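Local structure of PILI retraction protein PILT (Thermus thermophilus, 5FL3) at residues 14-19 with 25-30; 57-62 with 101-106. The protein probably binds and hydrolyses ATP as a secretion-type ATPase of the GSP E family, a motor thought to power retraction of type IV pili. All blocks are in the same frame, centred on the assembly; numbering follows the deposited sequence.

Interaction 1: 14-19 with 25-30; sequences EMLKAM and SDIHLQ
M19 and L16 of helix 11-21 meet I27 of strand 26-30, where the first helix of the chain packs on a face of the six-stranded antiparallel sheet of the N-terminal domain. The helix and the strand follow each other closely in the chain. The contact is apolar, and no hydrogen bond crosses it. All three side chains are buried.

M19 does most of the touching. Its CB points at the strand and lies 4.2 Å from I27 CD1. CG, beside the backbone N (chi1 -67°), makes no close contact and leads the chain alongside the isoleucine to SD. SD comes to 3.8 Å from I27 CG2. The chain then bends at chi3 (-64°), and this turn lays the CE methyl on the isoleucine. CE is 3.5 Å from I27 CD1 and 3.6 Å from I27 CG2, so it touches both branches.

Cutting I27 back to an alanine would probably leave M19 CE and L16 CD2 without their partner on the strand and open a gap between helix and sheet. F90 of strand 88-97 also touches I27. V37 and F46 touch M19. S25, the first residue of segment 25-30, touches the bound ADP. The second helix residue, L16, crosses I27 at about a right angle, and its CD2 rests 3.7 Å from I27 CD1.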
ATOM      1  N   GLU A  14      22.712  -0.408  18.449  1.00 55.61           N
ATOM      2  CA  GLU A  14      23.612  -0.338  17.316  1.00 56.58           C
ATOM      3  C   GLU A  14      23.188  -1.286  16.199  1.00 53.82           C
ATOM      4  O   GLU A  14      23.152  -0.897  15.022  1.00 52.07           O
ATOM      5  CB  GLU A  14      25.050  -0.622  17.768  1.00 66.16           C
ATOM      6  CG  GLU A  14      25.905   0.652  17.876  1.00 72.07           C
ATOM      7  CD  GLU A  14      26.993   0.568  18.937  1.00 79.18           C
ATOM      8  OE1 GLU A  14      27.579  -0.522  19.125  1.00 78.95           O
ATOM      9  OE2 GLU A  14      27.256   1.599  19.592  1.00 84.31           O
ATOM     10  N   MET A  15      22.857  -2.522  16.563  1.00 54.00           N
ATOM     11  CA  MET A  15      22.348  -3.496  15.590  1.00 52.89           C
ATOM     12  C   MET A  15      21.087  -3.019  14.853  1.00 51.77           C
ATOM     13  O   MET A  15      21.028  -3.069  13.612  1.00 45.42           O
ATOM     14  CB  MET A  15      22.048  -4.823  16.272  1.00 50.39           C
ATOM     15  CG  MET A  15      21.565  -5.900  15.311  1.00 52.11           C
ATOM     16  SD  MET A  15      20.970  -7.350  16.195  1.00 52.08           S
ATOM     17  CE  MET A  15      19.607  -6.618  17.120  1.00 42.10           C
ATOM     18  N   LEU A  16      20.090  -2.576  15.628  1.00 46.28           N
ATOM     19  CA  LEU A  16      18.864  -2.003  15.081  1.00 45.20           C
ATOM     20  C   LEU A  16      19.175  -0.882  14.103  1.00 48.06           C
ATOM     21  O   LEU A  16      18.611  -0.821  12.998  1.00 48.78           O
ATOM     22  CB  LEU A  16      17.956  -1.491  16.204  1.00 46.33           C
ATOM     23  CG  LEU A  16      17.289  -2.534  17.117  1.00 49.00           C
ATOM     24  CD1 LEU A  16      16.588  -1.859  18.279  1.00 47.49           C
ATOM     25  CD2 LEU A  16      16.291  -3.378  16.364  1.00 43.51           C
ATOM     26  N   LYS A  17      20.088  -0.006  14.507  1.00 47.94           N
ATOM     27  CA  LYS A  17      20.474   1.142  13.698  1.00 51.48           C
ATOM     28  C   LYS A  17      21.133   0.679  12.392  1.00 48.93           C
ATOM     29  O   LYS A  17      20.859   1.217  11.320  1.00 48.70           O
ATOM     30  CB  LYS A  17      21.400   2.063  14.507  1.00 55.33           C
ATOM     31  CG  LYS A  17      21.757   3.406  13.847  1.00 63.81           C
ATOM     32  CD  LYS A  17      22.238   4.437  14.897  1.00 65.52           C
ATOM     33  CE  LYS A  17      23.318   5.389  14.366  1.00 63.75           C
ATOM     34  NZ  LYS A  17      23.720   6.393  15.405  1.00 65.85           N
ATOM     35  N   ALA A  18      21.980  -0.338  12.477  1.00 44.05           N
ATOM     36  CA  ALA A  18      22.583  -0.895  11.276  1.00 44.47           C
ATOM     37  C   ALA A  18      21.513  -1.520  10.372  1.00 48.07           C
ATOM     38  O   ALA A  18      21.499  -1.286   9.150  1.00 46.67           O
ATOM     39  CB  ALA A  18      23.636  -1.922  11.641  1.00 44.23           C
ATOM     40  N   MET A  19      20.619  -2.306  10.979  1.00 43.39           N
ATOM     41  CA  MET A  19      19.495  -2.897  10.252  1.00 46.73           C
ATOM     42  C   MET A  19      18.664  -1.835   9.519  1.00 44.19           C
ATOM     43  O   MET A  19      18.383  -1.965   8.319  1.00 37.74           O
ATOM     44  CB  MET A  19      18.609  -3.723  11.205  1.00 46.32           C
ATOM     45  CG  MET A  19      19.333  -4.963  11.736  1.00 47.08           C
ATOM     46  SD  MET A  19      18.365  -6.143  12.677  1.00 50.25           S
ATOM     47  CE  MET A  19      17.926  -5.148  14.045  1.00 43.94           C
ATOM     48  N   SER A  25      12.715  -3.128   6.301  1.00 38.38           N
ATOM     49  CA  SER A  25      11.335  -2.786   6.557  1.00 33.21           C
ATOM     50  C   SER A  25      10.827  -3.479   7.823  1.00 37.46           C
ATOM     51  O   SER A  25       9.963  -2.956   8.531  1.00 37.60           O
ATOM     52  CB  SER A  25      10.484  -3.175   5.364  1.00 30.98           C
ATOM     53  OG  SER A  25      10.720  -4.524   5.054  1.00 37.47           O
ATOM     54  N   ASP A  26      11.380  -4.656   8.102  1.00 37.20           N
ATOM     55  CA  ASP A  26      10.903  -5.501   9.193  1.00 34.91           C
ATOM     56  C   ASP A  26      12.072  -6.227   9.838  1.00 37.11           C
ATOM     57  O   ASP A  26      12.983  -6.705   9.141  1.00 37.69           O
ATOM     58  CB  ASP A  26       9.872  -6.528   8.694  1.00 32.16           C
ATOM     59  CG  ASP A  26       8.685  -5.884   7.983  1.00 37.57           C
ATOM     60  OD1 ASP A  26       8.736  -5.695   6.741  1.00 33.68           O
ATOM     61  OD2 ASP A  26       7.693  -5.579   8.678  1.00 42.36           O
ATOM     62  N   ILE A  27      12.042  -6.296  11.163  1.00 32.73           N
ATOM     63  CA  ILE A  27      13.043  -7.024  11.924  1.00 34.91           C
ATOM     64  C   ILE A  27      12.402  -8.175  12.703  1.00 36.05           C
ATOM     65  O   ILE A  27      11.474  -7.980  13.499  1.00 34.61           O
ATOM     66  CB  ILE A  27      13.795  -6.091  12.902  1.00 39.08           C
ATOM     67  CG1 ILE A  27      14.510  -4.972  12.136  1.00 36.06           C
ATOM     68  CG2 ILE A  27      14.785  -6.881  13.751  1.00 28.77           C
ATOM     69  CD1 ILE A  27      14.867  -3.806  13.000  1.00 35.67           C
ATOM     70  N   HIS A  28      12.902  -9.378  12.449  1.00 32.91           N
ATOM     71  CA  HIS A  28      12.445 -10.568  13.141  1.00 32.36           C
ATOM     72  C   HIS A  28      13.490 -11.070  14.142  1.00 35.19           C
ATOM     73  O   HIS A  28      14.618 -11.392  13.771  1.00 34.34           O
ATOM     74  CB  HIS A  28      12.108 -11.656  12.124  1.00 33.46           C
ATOM     75  CG  HIS A  28      10.896 -11.344  11.294  1.00 37.12           C
ATOM     76  ND1 HIS A  28      10.882 -10.351  10.337  1.00 37.60           N
ATOM     77  CD2 HIS A  28       9.652 -11.879  11.298  1.00 32.51           C
ATOM     78  CE1 HIS A  28       9.691 -10.299   9.774  1.00 31.26           C
ATOM     79  NE2 HIS A  28       8.928 -11.222  10.333  1.00 36.88           N
ATOM     80  N   LEU A  29      13.102 -11.115  15.414  1.00 37.53           N
ATOM     81  CA  LEU A  29      13.929 -11.644  16.505  1.00 32.90           C
ATOM     82  C   LEU A  29      13.258 -12.879  17.140  1.00 35.48           C
ATOM     83  O   LEU A  29      12.340 -12.758  17.968  1.00 32.40           O
ATOM     84  CB  LEU A  29      14.182 -10.546  17.547  1.00 32.38           C
ATOM     85  CG  LEU A  29      14.905  -9.333  16.934  1.00 39.99           C
ATOM     86  CD1 LEU A  29      15.236  -8.242  17.938  1.00 39.03           C
ATOM     87  CD2 LEU A  29      16.174  -9.793  16.206  1.00 38.56           C
ATOM     88  N   GLN A  30      13.709 -14.062  16.726  1.00 33.57           N
ATOM     89  CA  GLN A  30      13.088 -15.319  17.117  1.00 33.12           C
ATOM     90  C   GLN A  30      14.128 -16.327  17.603  1.00 36.08           C
ATOM     91  O   GLN A  30      15.174 -16.485  16.975  1.00 37.11           O
ATOM     92  CB  GLN A  30      12.310 -15.926  15.947  1.00 30.38           C
ATOM     93  CG  GLN A  30      11.175 -15.100  15.406  1.00 33.71           C
ATOM     94  CD  GLN A  30      10.007 -14.976  16.380  1.00 35.94           C
ATOM     95  OE1 GLN A  30      10.013 -15.565  17.460  1.00 36.21           O
ATOM     96  NE2 GLN A  30       9.001 -14.204  15.998  1.00 36.18           N
TER

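Interaction 2: 57-62 with 101-106; sequences EAIARA and FGLVMR
E57 and F101 join helix 53-63 to strand 100-108 by an aliphatic chain against a ring edge, and here the helix packs on a face of the antiparallel sheet. E57 lies near the plane of the F101 ring. CG is 3.9 Å from F101 CD2, and CB is 4.0 Å from the same atom. E57 CG is anti to the backbone N (chi1 -178°), and the chain runs on extended past the ring edge. The carboxylate plane is turned 68° from the ring.

The purely apolar contact joins I59 and L103. Methyl CG2 of I59 is 3.6 Å from L103 CD2. A60 points at the strand beside them, and L103 CD2 is also 4.4 Å from A60 N.

No hydrogen bond crosses the contact. Beside it, a salt bridge links two residues of the helix. R61 NH2 meets the anti lone pair of E57 OE2 at 2.8 Å. R61 NE makes a longer, more bent bond, 3.3 Å to that same E57 OE2. The oxygen lies close to the guanidinium plane, gripped side-on by both nitrogens. This should hold the carboxylate beside the ring.

The helix and strand segments cross at 57°, with their axes 8.3 Å apart. V56 also touches F101, and L63 touches L103 and M105. I59 reaches L29 on the next strand, 26-30, and L12 on helix 11-21.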
ATOM      1  N   GLU A  57      14.565 -12.645  25.193  1.00 39.76           N
ATOM      2  CA  GLU A  57      13.963 -12.043  26.370  1.00 40.73           C
ATOM      3  C   GLU A  57      14.682 -10.766  26.811  1.00 46.06           C
ATOM      4  O   GLU A  57      14.036  -9.782  27.192  1.00 46.26           O
ATOM      5  CB  GLU A  57      13.946 -13.039  27.508  1.00 42.05           C
ATOM      6  CG  GLU A  57      13.294 -12.526  28.765  1.00 49.82           C
ATOM      7  CD  GLU A  57      13.027 -13.639  29.751  1.00 51.47           C
ATOM      8  OE1 GLU A  57      13.556 -14.752  29.523  1.00 53.68           O
ATOM      9  OE2 GLU A  57      12.295 -13.407  30.741  1.00 51.88           O
ATOM     10  N   ALA A  58      16.013 -10.777  26.740  1.00 42.97           N
ATOM     11  CA  ALA A  58      16.816  -9.637  27.184  1.00 42.77           C
ATOM     12  C   ALA A  58      16.564  -8.456  26.272  1.00 47.90           C
ATOM     13  O   ALA A  58      16.403  -7.317  26.732  1.00 49.00           O
ATOM     14  CB  ALA A  58      18.318  -9.984  27.214  1.00 39.10           C
ATOM     15  N   ILE A  59      16.529  -8.735  24.973  1.00 44.87           N
ATOM     16  CA  ILE A  59      16.171  -7.719  24.001  1.00 44.64           C
ATOM     17  C   ILE A  59      14.793  -7.130  24.312  1.00 48.34           C
ATOM     18  O   ILE A  59      14.637  -5.901  24.371  1.00 51.24           O
ATOM     19  CB  ILE A  59      16.192  -8.281  22.603  1.00 41.55           C
ATOM     20  CG1 ILE A  59      17.642  -8.598  22.225  1.00 36.82           C
ATOM     21  CG2 ILE A  59      15.546  -7.298  21.646  1.00 37.61           C
ATOM     22  CD1 ILE A  59      17.789  -9.218  20.883  1.00 35.47           C
ATOM     23  N   ALA A  60      13.811  -8.003  24.536  1.00 40.61           N
ATOM     24  CA  ALA A  60      12.485  -7.566  24.946  1.00 41.15           C
ATOM     25  C   ALA A  60      12.531  -6.671  26.195  1.00 50.18           C
ATOM     26  O   ALA A  60      11.987  -5.561  26.189  1.00 49.55           O
ATOM     27  CB  ALA A  60      11.586  -8.761  25.191  1.00 37.31           C
ATOM     28  N   ARG A  61      13.182  -7.127  27.264  1.00 48.88           N
ATOM     29  CA  ARG A  61      13.171  -6.343  28.498  1.00 51.69           C
ATOM     30  C   ARG A  61      13.862  -4.986  28.318  1.00 53.42           C
ATOM     31  O   ARG A  61      13.502  -4.009  28.981  1.00 59.25           O
ATOM     32  CB  ARG A  61      13.824  -7.121  29.642  1.00 58.05           C
ATOM     33  CG  ARG A  61      13.145  -8.435  29.936  1.00 59.44           C
ATOM     34  CD  ARG A  61      13.439  -9.002  31.328  1.00 63.28           C
ATOM     35  NE  ARG A  61      12.657 -10.229  31.505  1.00 70.55           N
ATOM     36  CZ  ARG A  61      11.416 -10.268  31.991  1.00 71.52           C
ATOM     37  NH1 ARG A  61      10.825  -9.146  32.392  1.00 75.75           N
ATOM     38  NH2 ARG A  61      10.769 -11.424  32.091  1.00 59.94           N
ATOM     39  N   ALA A  62      14.834  -4.931  27.407  1.00 48.38           N
ATOM     40  CA  ALA A  62      15.555  -3.699  27.106  1.00 45.86           C
ATOM     41  C   ALA A  62      14.701  -2.692  26.343  1.00 50.98           C
ATOM     42  O   ALA A  62      15.014  -1.507  26.325  1.00 57.44           O
ATOM     43  CB  ALA A  62      16.800  -4.008  26.318  1.00 47.26           C
ATOM     44  N   PHE A 101      10.044 -16.066  24.068  1.00 34.94           N
ATOM     45  CA  PHE A 101       9.622 -14.776  23.519  1.00 36.30           C
ATOM     46  C   PHE A 101      10.076 -14.635  22.078  1.00 36.08           C
ATOM     47  O   PHE A 101      11.112 -15.181  21.664  1.00 34.35           O
ATOM     48  CB  PHE A 101      10.143 -13.596  24.346  1.00 35.39           C
ATOM     49  CG  PHE A 101       9.361 -13.351  25.607  1.00 41.43           C
ATOM     50  CD1 PHE A 101       7.997 -13.102  25.558  1.00 45.03           C
ATOM     51  CD2 PHE A 101       9.980 -13.385  26.848  1.00 50.95           C
ATOM     52  CE1 PHE A 101       7.257 -12.886  26.725  1.00 46.92           C
ATOM     53  CE2 PHE A 101       9.247 -13.160  28.020  1.00 49.74           C
ATOM     54  CZ  PHE A 101       7.887 -12.909  27.954  1.00 47.46           C
ATOM     55  N   GLY A 102       9.259 -13.925  21.312  1.00 35.63           N
ATOM     56  CA  GLY A 102       9.593 -13.545  19.954  1.00 33.45           C
ATOM     57  C   GLY A 102       9.350 -12.061  19.791  1.00 34.06           C
ATOM     58  O   GLY A 102       8.627 -11.445  20.569  1.00 37.86           O
ATOM     59  N   LEU A 103       9.940 -11.475  18.763  1.00 36.21           N
ATOM     60  CA  LEU A 103       9.834 -10.045  18.576  1.00 33.27           C
ATOM     61  C   LEU A 103       9.802  -9.715  17.096  1.00 38.64           C
ATOM     62  O   LEU A 103      10.653 -10.168  16.320  1.00 36.79           O
ATOM     63  CB  LEU A 103      11.003  -9.346  19.260  1.00 39.35           C
ATOM     64  CG  LEU A 103      10.824  -7.931  19.805  1.00 46.76           C
ATOM     65  CD1 LEU A 103       9.656  -7.894  20.756  1.00 43.76           C
ATOM     66  CD2 LEU A 103      12.107  -7.454  20.495  1.00 47.01           C
ATOM     67  N   VAL A 104       8.795  -8.956  16.687  1.00 37.00           N
ATOM     68  CA  VAL A 104       8.738  -8.496  15.311  1.00 36.36           C
ATOM     69  C   VAL A 104       8.605  -6.990  15.326  1.00 38.39           C
ATOM     70  O   VAL A 104       7.646  -6.450  15.867  1.00 36.33           O
ATOM     71  CB  VAL A 104       7.576  -9.118  14.513  1.00 33.91           C
ATOM     72  CG1 VAL A 104       7.562  -8.535  13.115  1.00 31.74           C
ATOM     73  CG2 VAL A 104       7.721 -10.633  14.448  1.00 30.61           C
ATOM     74  N   MET A 105       9.591  -6.319  14.749  1.00 37.71           N
ATOM     75  CA  MET A 105       9.636  -4.873  14.757  1.00 36.40           C
ATOM     76  C   MET A 105       9.431  -4.337  13.349  1.00 38.27           C
ATOM     77  O   MET A 105      10.126  -4.769  12.419  1.00 39.21           O
ATOM     78  CB  MET A 105      10.968  -4.409  15.317  1.00 34.51           C
ATOM     79  CG  MET A 105      11.344  -5.161  16.561  1.00 36.96           C
ATOM     80  SD  MET A 105      12.862  -4.541  17.284  1.00 47.32           S
ATOM     81  CE  MET A 105      12.474  -2.803  17.498  1.00 43.43           C
ATOM     82  N   ARG A 106       8.473  -3.426  13.182  1.00 35.49           N
ATOM     83  CA  ARG A 106       8.275  -2.763  11.885  1.00 41.38           C
ATOM     84  C   ARG A 106       8.776  -1.314  11.902  1.00 39.95           C
ATOM     85  O   ARG A 106       8.467  -0.547  12.821  1.00 39.87           O
ATOM     86  CB  ARG A 106       6.799  -2.795  11.488  1.00 40.47           C
ATOM     87  CG  ARG A 106       6.500  -2.090  10.178  1.00 39.88           C
ATOM     88  CD  ARG A 106       5.021  -2.198   9.851  1.00 45.18           C
ATOM     89  NE  ARG A 106       4.216  -1.776  10.997  1.00 49.27           N
ATOM     90  CZ  ARG A 106       3.884  -0.512  11.254  1.00 46.51           C
ATOM     91  NH1 ARG A 106       4.285   0.459  10.435  1.00 47.17           N
ATOM     92  NH2 ARG A 106       3.157  -0.218  12.329  1.00 42.18           N
TER

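Both segments of interaction 1 come earlier in the chain than either segment of interaction 2. The two centres are about 11 Å apart. Both use the same antiparallel sheet, in which strands 26-30 and 100-108 are neighbours. Probable backbone hydrogen bonds join these strands: I27 N to M105 O, and L29 N to L103 O, each 2.8 Å. The helices are linked too. L16 CD2 of interaction 1 packs 3.7 Å from M105 SD, and L12 of helix 11-21 touches I59. Helices 11-21 and 53-63 therefore share one apolar layer on the sheet. This is the N-terminal domain, PAS-like in PilT-type ATPases. The P-loop domain holds most of the ADP pocket, and S25 reaches the ADP from segment 25-30.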